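PDB 3D6W: methyl-accepting/DNA response regulator from Bacillus cereus, which probably binds DNA through its LytTR domain, the part crystallised here, as a response regulator of a phosphorelay signalling pathway. Local coordinates for residues T31-E36 / Q47-L52. Numbering follows the deposited sequence.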
loop_
_atom_site.group_PDB
_atom_site.type_symbol
_atom_site.label_atom_id
_atom_site.label_comp_id
_atom_site.label_asym_id
_atom_site.label_seq_id
_atom_site.Cartn_x
_atom_site.Cartn_y
_atom_site.Cartn_z
ATOM N N THR A 31 26.777 11.800 -2.474
ATOM C CA THR A 31 25.650 10.962 -2.909
ATOM C C THR A 31 24.564 11.791 -3.548
ATOM O O THR A 31 24.065 12.715 -2.954
ATOM C CB THR A 31 25.023 10.184 -1.739
ATOM O OG1 THR A 31 26.038 9.376 -1.170
ATOM C CG2 THR A 31 23.845 9.298 -2.199
ATOM N N TYR A 32 24.195 11.432 -4.767
ATOM C CA TYR A 32 23.121 12.097 -5.466
ATOM C C TYR A 32 21.941 11.164 -5.442
ATOM O O TYR A 32 22.042 10.041 -5.870
ATOM C CB TYR A 32 23.526 12.397 -6.901
ATOM C CG TYR A 32 24.491 13.518 -6.979
ATOM C CD1 TYR A 32 25.878 13.284 -6.928
ATOM C CD2 TYR A 32 24.036 14.827 -7.074
ATOM C CE1 TYR A 32 26.783 14.318 -6.982
ATOM C CE2 TYR A 32 24.933 15.880 -7.131
ATOM C CZ TYR A 32 26.306 15.621 -7.080
ATOM O OH TYR A 32 27.174 16.685 -7.132
ATOM N N VAL A 33 20.838 11.657 -4.907
ATOM C CA VAL A 33 19.564 10.971 -4.912
ATOM C C VAL A 33 18.763 11.499 -6.116
ATOM O O VAL A 33 18.393 12.672 -6.176
ATOM C CB VAL A 33 18.821 11.178 -3.559
ATOM C CG1 VAL A 33 17.652 10.227 -3.451
ATOM C CG2 VAL A 33 19.768 10.958 -2.384
ATOM N N ASN A 34 18.554 10.611 -7.088
ATOM C CA ASN A 34 17.801 10.877 -8.305
ATOM C C ASN A 34 16.342 10.401 -8.187
ATOM O O ASN A 34 16.047 9.202 -8.301
ATOM C CB ASN A 34 18.466 10.182 -9.477
ATOM C CG ASN A 34 19.780 10.834 -9.889
ATOM O OD1 ASN A 34 20.833 10.616 -9.268
ATOM N ND2 ASN A 34 19.726 11.606 -10.977
ATOM N N ALA A 35 15.452 11.358 -7.956
ATOM C CA ALA A 35 14.018 11.135 -7.801
ATOM C C ALA A 35 13.318 11.527 -9.096
ATOM O O ALA A 35 13.903 12.128 -9.997
ATOM C CB ALA A 35 13.471 11.922 -6.612
ATOM N N GLU A 36 12.055 11.168 -9.210
ATOM C CA GLU A 36 11.387 11.268 -10.504
ATOM C C GLU A 36 11.393 12.693 -11.063
ATOM O O GLU A 36 11.559 12.890 -12.271
ATOM C CB GLU A 36 9.956 10.776 -10.408
ATOM C CG GLU A 36 9.804 9.314 -10.078
ATOM C CD GLU A 36 8.378 8.972 -9.816
ATOM O OE1 GLU A 36 7.555 9.892 -9.702
ATOM O OE2 GLU A 36 8.042 7.794 -9.705
ATOM N N GLN A 47 26.795 2.948 1.246
ATOM C CA GLN A 47 26.837 1.893 2.241
ATOM C C GLN A 47 25.741 2.110 3.300
ATOM O O GLN A 47 25.006 1.173 3.648
ATOM C CB GLN A 47 28.242 1.785 2.841
ATOM C CG GLN A 47 28.410 0.529 3.725
ATOM C CD GLN A 47 29.690 0.544 4.572
ATOM O OE1 GLN A 47 30.163 -0.499 5.014
ATOM N NE2 GLN A 47 30.221 1.723 4.826
ATOM N N GLU A 48 25.627 3.344 3.795
ATOM C CA GLU A 48 24.580 3.692 4.745
ATOM C C GLU A 48 23.178 3.541 4.160
ATOM O O GLU A 48 22.295 2.945 4.784
ATOM C CB GLU A 48 24.787 5.088 5.296
ATOM C CG GLU A 48 25.978 5.100 6.304
ATOM C CD GLU A 48 26.627 6.480 6.582
ATOM O OE1 GLU A 48 26.497 7.460 5.799
ATOM O OE2 GLU A 48 27.317 6.532 7.620
ATOM N N PHE A 49 22.970 4.056 2.963
ATOM C CA PHE A 49 21.702 3.835 2.274
ATOM C C PHE A 49 21.353 2.358 2.082
ATOM O O PHE A 49 20.193 2.004 2.140
ATOM C CB PHE A 49 21.664 4.568 0.926
ATOM C CG PHE A 49 21.217 5.988 1.025
ATOM C CD1 PHE A 49 19.915 6.289 1.342
ATOM C CD2 PHE A 49 22.093 7.023 0.791
ATOM C CE1 PHE A 49 19.485 7.616 1.429
ATOM C CE2 PHE A 49 21.672 8.337 0.870
ATOM C CZ PHE A 49 20.368 8.628 1.186
ATOM N N GLU A 50 22.326 1.490 1.850
ATOM C CA GLU A 50 22.010 0.067 1.726
ATOM C C GLU A 50 21.374 -0.521 2.990
ATOM O O GLU A 50 20.574 -1.451 2.935
ATOM C CB GLU A 50 23.256 -0.747 1.407
ATOM C CG GLU A 50 23.646 -0.749 -0.031
ATOM C CD GLU A 50 24.656 -1.851 -0.322
ATOM O OE1 GLU A 50 25.858 -1.527 -0.263
ATOM O OE2 GLU A 50 24.231 -3.022 -0.594
ATOM N N TYR A 51 21.780 -0.003 4.136
ATOM C CA TYR A 51 21.214 -0.397 5.382
ATOM C C TYR A 51 19.772 0.133 5.493
ATOM O O TYR A 51 18.877 -0.576 5.921
ATOM C CB TYR A 51 22.101 0.097 6.554
ATOM C CG TYR A 51 21.405 -0.043 7.910
ATOM C CD1 TYR A 51 21.365 -1.284 8.572
ATOM C CD2 TYR A 51 20.718 1.028 8.473
ATOM C CE1 TYR A 51 20.692 -1.445 9.779
ATOM C CE2 TYR A 51 20.036 0.882 9.674
ATOM C CZ TYR A 51 20.027 -0.360 10.337
ATOM O OH TYR A 51 19.363 -0.487 11.561
ATOM N N LEU A 52 19.539 1.372 5.087
ATOM C CA LEU A 52 18.281 2.022 5.435
ATOM C C LEU A 52 17.145 1.891 4.420
ATOM O O LEU A 52 15.972 1.994 4.770
ATOM C CB LEU A 52 18.529 3.465 5.840
ATOM C CG LEU A 52 18.665 4.565 4.839
ATOM C CD1 LEU A 52 17.273 5.159 4.524
ATOM C CD2 LEU A 52 19.648 5.648 5.447
#
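Phe49, on the helix of residues 46-52, places its ring against two side chains of the strand of residues 30-35, Thr31 and Val33. The closest approach is made by the methyl of Thr31: CG2 lies 3.9 Å from CE2 of Phe49 and 4.1 Å from Phe49 CD2, so the methyl sits near the CD2-CE2 bond. Two residues along the strand, on the same side of the sheet, Val33 reaches the far end of the ring, its CG2 being 4.3 Å from Phe49 CZ. Both methyls come in at a slant to the ring plane.

Threonine suits its place because it has two different branches. A chi1 of -59° sets OG1 beside the backbone N, where it hydrogen-bonds to the carbonyl oxygen of Tyr44, which satisfies the buried hydroxyl; CG2 is left anti to that N and meets the aromatic ring. Valine, beta-branched and wholly apolar, fits both an extended strand and the dry interior. Phenylalanine supplies the length: the alpha carbons of Thr31 and Phe49 are 9.7 Å apart, and a flat ring spans much of that gap.

Around this small meeting point the core continues. Leu24 of the neighbouring strand touches both Thr31 and Phe49, and the ring of His42 makes an edge-to-face contact with Phe49. The helix rests against the five-stranded antiparallel sheet of the LytTR domain, while Val5 of strand 4-8, in a separate two-stranded sheet, also packs on Phe49.

Only 95 Å² is buried between the two segments, all of it by van der Waals packing, so this contact probably contributes through close fit and exclusion of water, as one part of a larger core; polar ties lie beside it, Thr31 to Tyr44 just ahead of the helix and Glu50 to Arg60.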